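Long-range contacts in selenium-binding protein (Sulfolobus tokodaii, PDB 2ECE), which is of unknown function but, as a beta-propeller member of the selenium-binding protein family, may bind selenium: residues A[94-99]-A[112-117]; A[27-32]-A[76-81]; A[108-113]-A[121-126]; A[89-94]-A[170-175]. All blocks are in the same frame, centred on the assembly; numbering follows the deposited sequence.

Contact 1: A[94-99]-A[112-117]; sequences ERRFLI and DTKPNP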
loop_
_atom_site.group_PDB
_atom_site.type_symbol
_atom_site.label_atom_id
_atom_site.label_comp_id
_atom_site.label_asym_id
_atom_site.label_seq_id
_atom_site.Cartn_x
_atom_site.Cartn_y
_atom_site.Cartn_z
ATOM N N GLU A 94 -15.363 10.230 13.162
ATOM C CA GLU A 94 -14.469 11.268 12.671
ATOM C C GLU A 94 -13.113 10.665 12.333
ATOM O O GLU A 94 -12.759 9.612 12.858
ATOM C CB GLU A 94 -14.314 12.363 13.740
ATOM C CG GLU A 94 -13.765 11.868 15.077
ATOM C CD GLU A 94 -13.737 12.950 16.154
ATOM O OE1 GLU A 94 -13.712 14.150 15.801
ATOM O OE2 GLU A 94 -13.724 12.601 17.353
ATOM N N ARG A 95 -12.366 11.312 11.439
ATOM C CA ARG A 95 -11.037 10.821 11.078
ATOM C C ARG A 95 -10.185 11.136 12.296
ATOM O O ARG A 95 -9.631 12.233 12.416
ATOM C CB ARG A 95 -10.488 11.567 9.861
ATOM C CG ARG A 95 -9.207 10.971 9.303
ATOM C CD ARG A 95 -8.504 11.952 8.382
ATOM N NE ARG A 95 -9.297 12.338 7.216
ATOM C CZ ARG A 95 -9.398 11.627 6.096
ATOM N NH1 ARG A 95 -8.759 10.468 5.971
ATOM N NH2 ARG A 95 -10.127 12.088 5.087
ATOM N N ARG A 96 -10.070 10.166 13.194
ATOM C CA ARG A 96 -9.340 10.391 14.427
ATOM C C ARG A 96 -8.282 9.360 14.787
ATOM O O ARG A 96 -7.213 9.710 15.289
ATOM C CB ARG A 96 -10.350 10.499 15.572
ATOM C CG ARG A 96 -9.734 10.590 16.937
ATOM C CD ARG A 96 -10.771 10.943 17.976
ATOM N NE ARG A 96 -10.130 11.135 19.271
ATOM C CZ ARG A 96 -10.754 11.557 20.362
ATOM N NH1 ARG A 96 -12.052 11.835 20.325
ATOM N NH2 ARG A 96 -10.073 11.713 21.490
ATOM N N PHE A 97 -8.568 8.091 14.523
ATOM C CA PHE A 97 -7.634 7.039 14.887
ATOM C C PHE A 97 -6.913 6.340 13.754
ATOM O O PHE A 97 -7.500 6.052 12.709
ATOM C CB PHE A 97 -8.359 5.969 15.702
ATOM C CG PHE A 97 -9.185 6.517 16.827
ATOM C CD1 PHE A 97 -10.509 6.883 16.622
ATOM C CD2 PHE A 97 -8.637 6.658 18.098
ATOM C CE1 PHE A 97 -11.280 7.383 17.669
ATOM C CE2 PHE A 97 -9.397 7.158 19.153
ATOM C CZ PHE A 97 -10.722 7.520 18.936
ATOM N N LEU A 98 -5.633 6.066 13.971
ATOM C CA LEU A 98 -4.859 5.315 12.998
ATOM C C LEU A 98 -5.079 3.871 13.442
ATOM O O LEU A 98 -4.949 3.556 14.631
ATOM C CB LEU A 98 -3.365 5.658 13.078
ATOM C CG LEU A 98 -2.933 7.065 12.649
ATOM C CD1 LEU A 98 -1.418 7.207 12.836
ATOM C CD2 LEU A 98 -3.314 7.302 11.189
ATOM N N ILE A 99 -5.442 3.014 12.493
ATOM C CA ILE A 99 -5.679 1.593 12.736
ATOM C C ILE A 99 -4.408 0.940 12.192
ATOM O O ILE A 99 -4.216 0.866 10.976
ATOM C CB ILE A 99 -6.915 1.111 11.938
ATOM C CG1 ILE A 99 -8.106 2.026 12.227
ATOM C CG2 ILE A 99 -7.268 -0.319 12.308
ATOM C CD1 ILE A 99 -8.525 2.044 13.682
ATOM N N ASP A 112 -4.843 7.184 18.720
ATOM C CA ASP A 112 -5.575 8.448 18.716
ATOM C C ASP A 112 -4.684 9.624 18.306
ATOM O O ASP A 112 -3.624 9.836 18.891
ATOM C CB ASP A 112 -6.139 8.695 20.120
ATOM C CG ASP A 112 -7.233 9.750 20.145
ATOM O OD1 ASP A 112 -7.438 10.440 19.124
ATOM O OD2 ASP A 112 -7.890 9.891 21.199
ATOM N N THR A 113 -5.116 10.390 17.310
ATOM C CA THR A 113 -4.345 11.542 16.854
ATOM C C THR A 113 -4.856 12.863 17.440
ATOM O O THR A 113 -4.377 13.942 17.071
ATOM C CB THR A 113 -4.360 11.662 15.321
ATOM O OG1 THR A 113 -5.709 11.813 14.862
ATOM C CG2 THR A 113 -3.731 10.431 14.687
ATOM N N LYS A 114 -5.830 12.780 18.346
ATOM C CA LYS A 114 -6.379 13.972 18.983
ATOM C C LYS A 114 -6.124 13.919 20.490
ATOM O O LYS A 114 -6.056 12.838 21.077
ATOM C CB LYS A 114 -7.889 14.085 18.707
ATOM C CG LYS A 114 -8.227 14.324 17.234
ATOM C CD LYS A 114 -9.716 14.545 17.013
ATOM C CE LYS A 114 -10.058 14.617 15.520
ATOM N NZ LYS A 114 -9.346 15.724 14.815
ATOM N N PRO A 115 -6.008 15.091 21.140
ATOM C CA PRO A 115 -6.116 16.434 20.565
ATOM C C PRO A 115 -4.843 16.984 19.912
ATOM O O PRO A 115 -4.880 18.057 19.307
ATOM C CB PRO A 115 -6.541 17.270 21.762
ATOM C CG PRO A 115 -5.723 16.666 22.850
ATOM C CD PRO A 115 -5.910 15.174 22.611
ATOM N N ASN A 116 -3.726 16.269 20.041
ATOM C CA ASN A 116 -2.465 16.720 19.456
ATOM C C ASN A 116 -1.984 15.765 18.364
ATOM O O ASN A 116 -1.411 14.713 18.656
ATOM C CB ASN A 116 -1.393 16.837 20.539
ATOM C CG ASN A 116 -0.120 17.487 20.024
ATOM O OD1 ASN A 116 0.861 17.624 20.761
ATOM N ND2 ASN A 116 -0.130 17.900 18.756
ATOM N N PRO A 117 -2.187 16.136 17.090
ATOM C CA PRO A 117 -1.790 15.325 15.932
ATOM C C PRO A 117 -0.294 15.039 15.883
ATOM O O PRO A 117 0.134 14.043 15.299
ATOM C CB PRO A 117 -2.242 16.172 14.735
ATOM C CG PRO A 117 -3.294 17.075 15.306
ATOM C CD PRO A 117 -2.727 17.431 16.649
#
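Asp112 OD1 lies at the edge of the Arg96 guanidinium, in its plane, and the Phe97 ring carries the CG of Arg96 over the centre of one face. The site is one end of an antiparallel beta pair in a propeller blade: Phe97 and Asp112 form a non-hydrogen-bonded pair, and beyond it Asp112 opens an Asx turn. Arg96 grips side-on with two nitrogens. Its NE gives Asp112 OD1 a nearly straight bond of 2.8 Å (168°). The two planes are 46° apart; the second bond, Arg96 NH2 to Asp112 OD2 (2.9 Å), is more bent and leaves the guanidinium plane. With CG anti to the backbone N (chi1 174°) and the chain extended as far as NE, Arg96 crosses the Phe97 ring to arrive here; NH1 also makes a weak salt bridge to Glu94 OE2. The turn bond, Lys114 N to Asp112 OD1 (2.9 Å), comes from the face of the carboxylate opposite Arg96 NE. A leucine in place of Arg96 would probably leave the buried Asp112 carboxylate without its charged mate. Phe97 also meets Phe174 edge-to-face. Arg96 O closes the contact, accepting from Thr113 N at 3.0 Å and from the Thr113 OG1 hydroxyl at 2.6 Å, the hydroxyl well off the line of the carbonyl.

Contact 2: A[27-32]-A[76-81]; sequences LAYVAC and FGWNAC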
loop_
_atom_site.group_PDB
_atom_site.type_symbol
_atom_site.label_atom_id
_atom_site.label_comp_id
_atom_site.label_asym_id
_atom_site.label_seq_id
_atom_site.Cartn_x
_atom_site.Cartn_y
_atom_site.Cartn_z
ATOM N N LEU A 27 1.478 16.942 8.298
ATOM C CA LEU A 27 2.250 15.822 8.820
ATOM C C LEU A 27 2.140 14.567 7.984
ATOM O O LEU A 27 1.215 14.402 7.194
ATOM C CB LEU A 27 1.779 15.476 10.234
ATOM C CG LEU A 27 1.709 16.591 11.265
ATOM C CD1 LEU A 27 0.793 16.157 12.403
ATOM C CD2 LEU A 27 3.112 16.923 11.762
ATOM N N ALA A 28 3.094 13.669 8.205
ATOM C CA ALA A 28 3.138 12.388 7.520
ATOM C C ALA A 28 3.398 11.315 8.567
ATOM O O ALA A 28 4.416 11.339 9.256
ATOM C CB ALA A 28 4.248 12.383 6.478
ATOM N N TYR A 29 2.459 10.393 8.710
ATOM C CA TYR A 29 2.615 9.307 9.661
ATOM C C TYR A 29 3.263 8.181 8.866
ATOM O O TYR A 29 2.814 7.859 7.767
ATOM C CB TYR A 29 1.245 8.892 10.204
ATOM C CG TYR A 29 0.563 9.995 10.990
ATOM C CD1 TYR A 29 1.088 10.439 12.205
ATOM C CD2 TYR A 29 -0.604 10.600 10.515
ATOM C CE1 TYR A 29 0.466 11.459 12.934
ATOM C CE2 TYR A 29 -1.235 11.618 11.234
ATOM C CZ TYR A 29 -0.695 12.040 12.445
ATOM O OH TYR A 29 -1.327 13.026 13.175
ATOM N N VAL A 30 4.323 7.589 9.409
ATOM C CA VAL A 30 5.021 6.536 8.686
ATOM C C VAL A 30 5.185 5.256 9.492
ATOM O O VAL A 30 5.676 5.275 10.624
ATOM C CB VAL A 30 6.415 7.029 8.238
ATOM C CG1 VAL A 30 7.078 6.001 7.326
ATOM C CG2 VAL A 30 6.277 8.379 7.525
ATOM N N ALA A 31 4.774 4.141 8.901
ATOM C CA ALA A 31 4.904 2.853 9.566
ATOM C C ALA A 31 6.375 2.457 9.473
ATOM O O ALA A 31 6.910 2.296 8.373
ATOM C CB ALA A 31 4.033 1.816 8.873
ATOM N N CYS A 32 7.027 2.318 10.625
ATOM C CA CYS A 32 8.445 1.949 10.665
ATOM C C CYS A 32 8.672 0.641 11.416
ATOM O O CYS A 32 7.948 0.328 12.354
ATOM C CB CYS A 32 9.256 3.066 11.324
ATOM S SG CYS A 32 9.266 4.592 10.356
ATOM N N PHE A 76 -1.380 0.624 7.035
ATOM C CA PHE A 76 -2.300 1.067 8.081
ATOM C C PHE A 76 -3.268 2.103 7.517
ATOM O O PHE A 76 -3.087 2.588 6.402
ATOM C CB PHE A 76 -1.561 1.627 9.316
ATOM C CG PHE A 76 -0.801 2.909 9.073
ATOM C CD1 PHE A 76 0.399 2.903 8.373
ATOM C CD2 PHE A 76 -1.283 4.121 9.568
ATOM C CE1 PHE A 76 1.118 4.085 8.167
ATOM C CE2 PHE A 76 -0.575 5.317 9.369
ATOM C CZ PHE A 76 0.628 5.295 8.666
ATOM N N GLY A 77 -4.302 2.438 8.274
ATOM C CA GLY A 77 -5.263 3.405 7.779
ATOM C C GLY A 77 -6.050 4.088 8.874
ATOM O O GLY A 77 -5.802 3.864 10.054
ATOM N N TRP A 78 -6.995 4.932 8.475
ATOM C CA TRP A 78 -7.830 5.661 9.426
ATOM C C TRP A 78 -9.090 4.904 9.801
ATOM O O TRP A 78 -9.561 4.058 9.045
ATOM C CB TRP A 78 -8.247 7.009 8.838
ATOM C CG TRP A 78 -7.107 7.912 8.518
ATOM C CD1 TRP A 78 -6.512 8.086 7.304
ATOM C CD2 TRP A 78 -6.461 8.812 9.419
ATOM N NE1 TRP A 78 -5.538 9.049 7.392
ATOM C CE2 TRP A 78 -5.486 9.513 8.680
ATOM C CE3 TRP A 78 -6.614 9.096 10.784
ATOM C CZ2 TRP A 78 -4.663 10.487 9.259
ATOM C CZ3 TRP A 78 -5.794 10.068 11.361
ATOM C CH2 TRP A 78 -4.833 10.750 10.595
ATOM N N ASN A 79 -9.644 5.232 10.967
ATOM C CA ASN A 79 -10.874 4.602 11.434
ATOM C C ASN A 79 -12.040 5.063 10.556
ATOM O O ASN A 79 -12.970 4.305 10.292
ATOM C CB ASN A 79 -11.153 4.988 12.894
ATOM C CG ASN A 79 -11.452 6.469 13.056
ATOM O OD1 ASN A 79 -10.606 7.314 12.769
ATOM N ND2 ASN A 79 -12.662 6.788 13.514
ATOM N N ALA A 80 -11.986 6.313 10.107
ATOM C CA ALA A 80 -13.045 6.865 9.270
ATOM C C ALA A 80 -12.483 7.864 8.275
ATOM O O ALA A 80 -11.452 8.496 8.519
ATOM C CB ALA A 80 -14.116 7.543 10.140
ATOM N N CYS A 81 -13.170 8.009 7.149
ATOM C CA CYS A 81 -12.719 8.933 6.132
ATOM C C CYS A 81 -13.865 9.457 5.266
ATOM O O CYS A 81 -15.022 9.385 5.668
ATOM C CB CYS A 81 -11.634 8.265 5.289
ATOM S SG CYS A 81 -12.044 6.668 4.514
#
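Phe76 drives the rim of its ring against the backbone and side chains of Tyr29 and Ala31, and this is the tight part of a wholly buried contact. Phe76 CZ comes within 3.5 Å of Tyr29 O, which lies near the ring plane at the edge, while Phe76 CE1 is 3.8 Å from Ala31 CB. Phe76 CZ also stands 4.0 Å from Tyr29 CB. The ring can get there because CG of Phe76 sits between the backbone N and the carbonyl carbon (chi1 67°), which sends it toward strand 27-33. An alanine here would probably open a gap beside Tyr29 and Ala31, since the ring touches both residues. The looser part lies toward Trp78, where one ring atom, Tyr29 CE2, approaches the rim of the Trp78 six-membered ring, 3.8 Å from Trp78 CH2. Their planes are 77° apart and the centroids of the Tyr29 ring and Trp78 six-membered ring 6.0 Å apart, an oblique pairing, neither stack nor edge-to-face. No hydrogen bond crosses, and the nearest CA atoms, of Ala31 and Phe76, are 7.6 Å apart: side chains of 76-81 meet side chains and backbone of 27-32. Tyr29 OH bonds to Pro117 O. Strand 27-33 runs between strands 44-49 and 443-449 in one propeller sheet, strand 77-78 pairs with 97-101 in the next, and Leu98 of the latter touches Tyr29, Phe76 and Trp78 where the sheets face each other.

Contact 3: A[108-113]-A[121-126]; sequences IYIIDT and KIIKVI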
loop_
_atom_site.group_PDB
_atom_site.type_symbol
_atom_site.label_atom_id
_atom_site.label_comp_id
_atom_site.label_asym_id
_atom_site.label_seq_id
_atom_site.Cartn_x
_atom_site.Cartn_y
_atom_site.Cartn_z
ATOM N N ILE A 108 -3.613 -5.489 16.512
ATOM C CA ILE A 108 -4.133 -4.234 15.959
ATOM C C ILE A 108 -4.039 -3.130 17.004
ATOM O O ILE A 108 -4.543 -3.273 18.125
ATOM C CB ILE A 108 -5.614 -4.328 15.535
ATOM C CG1 ILE A 108 -5.809 -5.429 14.493
ATOM C CG2 ILE A 108 -6.070 -2.981 14.929
ATOM C CD1 ILE A 108 -7.269 -5.665 14.136
ATOM N N TYR A 109 -3.375 -2.037 16.648
ATOM C CA TYR A 109 -3.272 -0.908 17.559
ATOM C C TYR A 109 -4.253 0.160 17.088
ATOM O O TYR A 109 -4.449 0.347 15.879
ATOM C CB TYR A 109 -1.858 -0.319 17.547
ATOM C CG TYR A 109 -0.773 -1.285 17.959
ATOM C CD1 TYR A 109 -0.046 -1.998 17.008
ATOM C CD2 TYR A 109 -0.452 -1.462 19.303
ATOM C CE1 TYR A 109 0.979 -2.859 17.383
ATOM C CE2 TYR A 109 0.567 -2.324 19.691
ATOM C CZ TYR A 109 1.282 -3.018 18.730
ATOM O OH TYR A 109 2.304 -3.860 19.116
ATOM N N ILE A 110 -4.874 0.844 18.041
ATOM C CA ILE A 110 -5.799 1.929 17.742
ATOM C C ILE A 110 -5.061 3.133 18.314
ATOM O O ILE A 110 -4.906 3.251 19.535
ATOM C CB ILE A 110 -7.147 1.758 18.476
ATOM C CG1 ILE A 110 -7.719 0.358 18.214
ATOM C CG2 ILE A 110 -8.129 2.820 18.000
ATOM C CD1 ILE A 110 -7.976 0.052 16.748
ATOM N N ILE A 111 -4.591 4.012 17.432
ATOM C CA ILE A 111 -3.818 5.177 17.844
ATOM C C ILE A 111 -4.562 6.492 17.618
ATOM O O ILE A 111 -4.867 6.869 16.487
ATOM C CB ILE A 111 -2.454 5.181 17.109
ATOM C CG1 ILE A 111 -1.731 3.862 17.396
ATOM C CG2 ILE A 111 -1.597 6.359 17.566
ATOM C CD1 ILE A 111 -0.450 3.661 16.618
ATOM N N ASP A 112 -4.843 7.184 18.720
ATOM C CA ASP A 112 -5.575 8.448 18.716
ATOM C C ASP A 112 -4.684 9.624 18.306
ATOM O O ASP A 112 -3.624 9.836 18.891
ATOM C CB ASP A 112 -6.139 8.695 20.120
ATOM C CG ASP A 112 -7.233 9.750 20.145
ATOM O OD1 ASP A 112 -7.438 10.440 19.124
ATOM O OD2 ASP A 112 -7.890 9.891 21.199
ATOM N N THR A 113 -5.116 10.390 17.310
ATOM C CA THR A 113 -4.345 11.542 16.854
ATOM C C THR A 113 -4.856 12.863 17.440
ATOM O O THR A 113 -4.377 13.942 17.071
ATOM C CB THR A 113 -4.360 11.662 15.321
ATOM O OG1 THR A 113 -5.709 11.813 14.862
ATOM C CG2 THR A 113 -3.731 10.431 14.687
ATOM N N LYS A 121 -1.318 8.881 20.489
ATOM C CA LYS A 121 -1.136 7.942 21.594
ATOM C C LYS A 121 -1.942 6.668 21.377
ATOM O O LYS A 121 -3.074 6.721 20.905
ATOM C CB LYS A 121 -1.567 8.587 22.918
ATOM C CG LYS A 121 -0.637 9.683 23.437
ATOM C CD LYS A 121 -1.200 10.315 24.705
ATOM C CE LYS A 121 -0.256 11.344 25.315
ATOM N NZ LYS A 121 0.973 10.735 25.901
ATOM N N ILE A 122 -1.352 5.524 21.719
ATOM C CA ILE A 122 -2.043 4.247 21.590
ATOM C C ILE A 122 -3.105 4.235 22.681
ATOM O O ILE A 122 -2.777 4.373 23.858
ATOM C CB ILE A 122 -1.099 3.056 21.848
ATOM C CG1 ILE A 122 0.057 3.067 20.849
ATOM C CG2 ILE A 122 -1.885 1.747 21.771
ATOM C CD1 ILE A 122 1.130 2.037 21.170
ATOM N N ILE A 123 -4.368 4.077 22.304
ATOM C CA ILE A 123 -5.431 4.058 23.294
ATOM C C ILE A 123 -6.133 2.713 23.427
ATOM O O ILE A 123 -6.940 2.521 24.336
ATOM C CB ILE A 123 -6.481 5.169 23.020
ATOM C CG1 ILE A 123 -6.956 5.121 21.566
ATOM C CG2 ILE A 123 -5.889 6.528 23.365
ATOM C CD1 ILE A 123 -8.232 4.335 21.367
ATOM N N LYS A 124 -5.818 1.779 22.534
ATOM C CA LYS A 124 -6.421 0.447 22.578
ATOM C C LYS A 124 -5.633 -0.559 21.748
ATOM O O LYS A 124 -5.113 -0.234 20.676
ATOM C CB LYS A 124 -7.869 0.491 22.078
ATOM C CG LYS A 124 -8.588 -0.866 22.135
ATOM C CD LYS A 124 -10.096 -0.715 21.946
ATOM C CE LYS A 124 -10.833 -2.010 22.268
ATOM N NZ LYS A 124 -12.296 -1.793 22.445
ATOM N N VAL A 125 -5.530 -1.779 22.259
ATOM C CA VAL A 125 -4.824 -2.838 21.562
ATOM C C VAL A 125 -5.725 -4.058 21.444
ATOM O O VAL A 125 -6.335 -4.482 22.426
ATOM C CB VAL A 125 -3.546 -3.274 22.309
ATOM C CG1 VAL A 125 -2.884 -4.436 21.575
ATOM C CG2 VAL A 125 -2.573 -2.101 22.423
ATOM N N ILE A 126 -5.828 -4.601 20.237
ATOM C CA ILE A 126 -6.613 -5.803 20.014
ATOM C C ILE A 126 -5.532 -6.855 19.850
ATOM O O ILE A 126 -4.812 -6.855 18.852
ATOM C CB ILE A 126 -7.436 -5.715 18.722
ATOM C CG1 ILE A 126 -8.340 -4.486 18.766
ATOM C CG2 ILE A 126 -8.278 -6.974 18.560
ATOM C CD1 ILE A 126 -9.029 -4.208 17.467
#
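Ile108 and Ile126 face each other as a hydrogen-bonded pair, their backbones joined in both directions, in the antiparallel hairpin that ends this propeller blade. The innermost shell is the backbone. Ile126 N reaches Ile108 O at 2.8 Å, nearly straight at 175°, and Ile110 N reaches Lys124 O at 2.9 Å. At Ile110 the register slips by one residue in a classic beta bulge: Ile110 O takes a bond from Ile123 N (2.9 Å) and a weak one from Lys124 N (3.5 Å). Beyond the bulge the pairing resumes, with Asp112 and Lys121 bonded both ways.

Side chains form the next shell. On one face Ile108 and Ile126 lie side by side, as do Ile110 and the start of Lys124; on the other Tyr109 CD2 touches Val125 CG2 at 3.8 Å, and Ile111 meets Ile122. Farther out, Val131 of helix 128-135 touches Ile108 and Ile126, Tyr109 OH bonds Asp71 and the Lys124 ammonium reaches Ser173 O and Glu175. At the bulge, Ile123 CG1 stands between the backbone N and carbonyl carbon (chi1 51°), with Ile123 CD1 3.7 Å from Ile110 CG2.

Contact 4: A[89-94]-A[170-175]; sequences GKPNIE and DHYSFE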
loop_
_atom_site.group_PDB
_atom_site.type_symbol
_atom_site.label_atom_id
_atom_site.label_comp_id
_atom_site.label_asym_id
_atom_site.label_seq_id
_atom_site.Cartn_x
_atom_site.Cartn_y
_atom_site.Cartn_z
ATOM N N GLY A 89 -23.296 6.017 5.220
ATOM C CA GLY A 89 -22.245 6.367 6.160
ATOM C C GLY A 89 -22.763 6.480 7.581
ATOM O O GLY A 89 -23.770 7.146 7.828
ATOM N N LYS A 90 -22.080 5.834 8.521
ATOM C CA LYS A 90 -22.504 5.870 9.916
ATOM C C LYS A 90 -22.347 7.237 10.563
ATOM O O LYS A 90 -21.488 8.031 10.173
ATOM C CB LYS A 90 -21.763 4.816 10.735
ATOM C CG LYS A 90 -22.326 3.422 10.545
ATOM C CD LYS A 90 -21.891 2.501 11.673
ATOM C CE LYS A 90 -22.739 1.235 11.729
ATOM N NZ LYS A 90 -22.574 0.360 10.539
ATOM N N PRO A 91 -23.181 7.523 11.574
ATOM C CA PRO A 91 -23.160 8.798 12.289
ATOM C C PRO A 91 -22.115 8.944 13.388
ATOM O O PRO A 91 -21.723 7.977 14.046
ATOM C CB PRO A 91 -24.575 8.885 12.840
ATOM C CG PRO A 91 -24.809 7.471 13.269
ATOM C CD PRO A 91 -24.281 6.673 12.074
ATOM N N ASN A 92 -21.678 10.183 13.565
ATOM C CA ASN A 92 -20.712 10.562 14.585
ATOM C C ASN A 92 -19.343 9.898 14.574
ATOM O O ASN A 92 -18.775 9.637 15.634
ATOM C CB ASN A 92 -21.342 10.403 15.972
ATOM C CG ASN A 92 -22.624 11.197 16.118
ATOM O OD1 ASN A 92 -22.681 12.372 15.750
ATOM N ND2 ASN A 92 -23.661 10.562 16.656
ATOM N N ILE A 93 -18.812 9.600 13.394
ATOM C CA ILE A 93 -17.472 9.036 13.332
ATOM C C ILE A 93 -16.617 10.147 12.741
ATOM O O ILE A 93 -17.099 10.938 11.937
ATOM C CB ILE A 93 -17.386 7.761 12.453
ATOM C CG1 ILE A 93 -17.952 8.021 11.057
ATOM C CG2 ILE A 93 -18.106 6.617 13.142
ATOM C CD1 ILE A 93 -17.818 6.825 10.121
ATOM N N GLU A 94 -15.363 10.230 13.162
ATOM C CA GLU A 94 -14.469 11.268 12.671
ATOM C C GLU A 94 -13.113 10.665 12.333
ATOM O O GLU A 94 -12.759 9.612 12.858
ATOM C CB GLU A 94 -14.314 12.363 13.740
ATOM C CG GLU A 94 -13.765 11.868 15.077
ATOM C CD GLU A 94 -13.737 12.950 16.154
ATOM O OE1 GLU A 94 -13.712 14.150 15.801
ATOM O OE2 GLU A 94 -13.724 12.601 17.353
ATOM N N ASP A 170 -15.601 -3.028 14.305
ATOM C CA ASP A 170 -16.707 -2.137 14.608
ATOM C C ASP A 170 -16.227 -0.683 14.652
ATOM O O ASP A 170 -15.194 -0.389 15.255
ATOM C CB ASP A 170 -17.298 -2.523 15.956
ATOM C CG ASP A 170 -18.558 -1.776 16.259
ATOM O OD1 ASP A 170 -19.643 -2.273 15.887
ATOM O OD2 ASP A 170 -18.459 -0.682 16.852
ATOM N N HIS A 171 -16.983 0.219 14.026
ATOM C CA HIS A 171 -16.635 1.645 13.985
ATOM C C HIS A 171 -16.562 2.326 15.348
ATOM O O HIS A 171 -15.880 3.344 15.500
ATOM C CB HIS A 171 -17.651 2.429 13.150
ATOM C CG HIS A 171 -17.217 2.696 11.744
ATOM N ND1 HIS A 171 -15.967 3.182 11.429
ATOM C CD2 HIS A 171 -17.889 2.598 10.574
ATOM C CE1 HIS A 171 -15.886 3.371 10.123
ATOM N NE2 HIS A 171 -17.040 3.024 9.581
ATOM N N TYR A 172 -17.268 1.777 16.331
ATOM C CA TYR A 172 -17.307 2.389 17.654
ATOM C C TYR A 172 -16.425 1.760 18.720
ATOM O O TYR A 172 -15.734 2.471 19.448
ATOM C CB TYR A 172 -18.758 2.441 18.133
ATOM C CG TYR A 172 -19.654 3.162 17.156
ATOM C CD1 TYR A 172 -20.532 2.460 16.332
ATOM C CD2 TYR A 172 -19.587 4.548 17.019
ATOM C CE1 TYR A 172 -21.326 3.123 15.393
ATOM C CE2 TYR A 172 -20.368 5.220 16.084
ATOM C CZ TYR A 172 -21.237 4.504 15.275
ATOM O OH TYR A 172 -22.017 5.175 14.360
ATOM N N SER A 173 -16.432 0.435 18.807
ATOM C CA SER A 173 -15.626 -0.251 19.807
ATOM C C SER A 173 -14.265 -0.642 19.257
ATOM O O SER A 173 -13.324 -0.880 20.017
ATOM C CB SER A 173 -16.353 -1.504 20.291
ATOM O OG SER A 173 -16.512 -2.431 19.231
ATOM N N PHE A 174 -14.171 -0.699 17.930
ATOM C CA PHE A 174 -12.940 -1.084 17.253
ATOM C C PHE A 174 -12.666 -2.563 17.495
ATOM O O PHE A 174 -11.567 -3.047 17.234
ATOM C CB PHE A 174 -11.752 -0.256 17.755
ATOM C CG PHE A 174 -11.872 1.213 17.467
ATOM C CD1 PHE A 174 -11.763 2.146 18.490
ATOM C CD2 PHE A 174 -12.110 1.664 16.172
ATOM C CE1 PHE A 174 -11.892 3.509 18.227
ATOM C CE2 PHE A 174 -12.240 3.022 15.900
ATOM C CZ PHE A 174 -12.132 3.944 16.928
ATOM N N GLU A 175 -13.668 -3.275 17.998
ATOM C CA GLU A 175 -13.530 -4.702 18.279
ATOM C C GLU A 175 -13.784 -5.489 16.997
ATOM O O GLU A 175 -14.595 -5.082 16.169
ATOM C CB GLU A 175 -14.535 -5.129 19.354
ATOM C CG GLU A 175 -14.332 -4.460 20.711
ATOM C CD GLU A 175 -13.246 -5.118 21.549
ATOM O OE1 GLU A 175 -12.460 -5.923 21.004
ATOM O OE2 GLU A 175 -13.176 -4.818 22.761
#
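Tyr172 supplies the one hydrogen bond across this surface contact between the loop leading to strand 97-101 and the turn linking strands 165-169 and 176-179 of another propeller sheet. Tyr172 OH donates to Pro91 O at 2.8 Å, in the carbonyl plane and on a lone pair. The apolar contacts use both branches of Ile93. Its CD1 makes a CH-pi contact over one face of His171, 4.0 Å from the ring centroid and 16° off the normal, while Ile93 CG2 touches Tyr172 CE2 at 4.0 Å, with CG1 between the backbone N and the carbonyl carbon (chi1 54°). Lys90 CD lies at the edge of His171, 4.2 Å from His171 CD2, and also near Tyr172 CE1.

Polar bonds within 170-175 fix the loop that presents these rings. Asp170 OD2 accepts from Tyr172 N and Ser173 N, an Asx turn that the second bond extends to an Asx motif, and Ser173 OG takes Glu175 N in an ST turn. Lys90 NZ bonds Asp148 O, and His171 NE2 bonds Gly146 O. With no salt bridge between the segments, the join rests on apolar cover around two rings, and the one hydroxyl bond probably fixes the end of the tyrosine.

In the fold
Contact 2 is the core contact, wholly buried and made of aromatic and apolar groups between neighbouring propeller sheets, whereas contact 4 is a surface meeting of loops. Contacts 1 and 3 are intermediate and partly buried; contact 3 is held by backbone pairing, contact 1 more by a salt bridge. All of the first three reach the sheet of strands 77-78, 97-101, 108-112 and 121-126: contacts 1 and 3 share Asp112 and Thr113, and Ile99 N to Gly77 O links contact 1 to contact 2. Charge gathers outward, as a salt-bridge network in contact 1 and as Lys124 of contact 3 reaching Glu175 and Ser173 of contact 4. An edge-to-face pair ties contact 1 to contact 4.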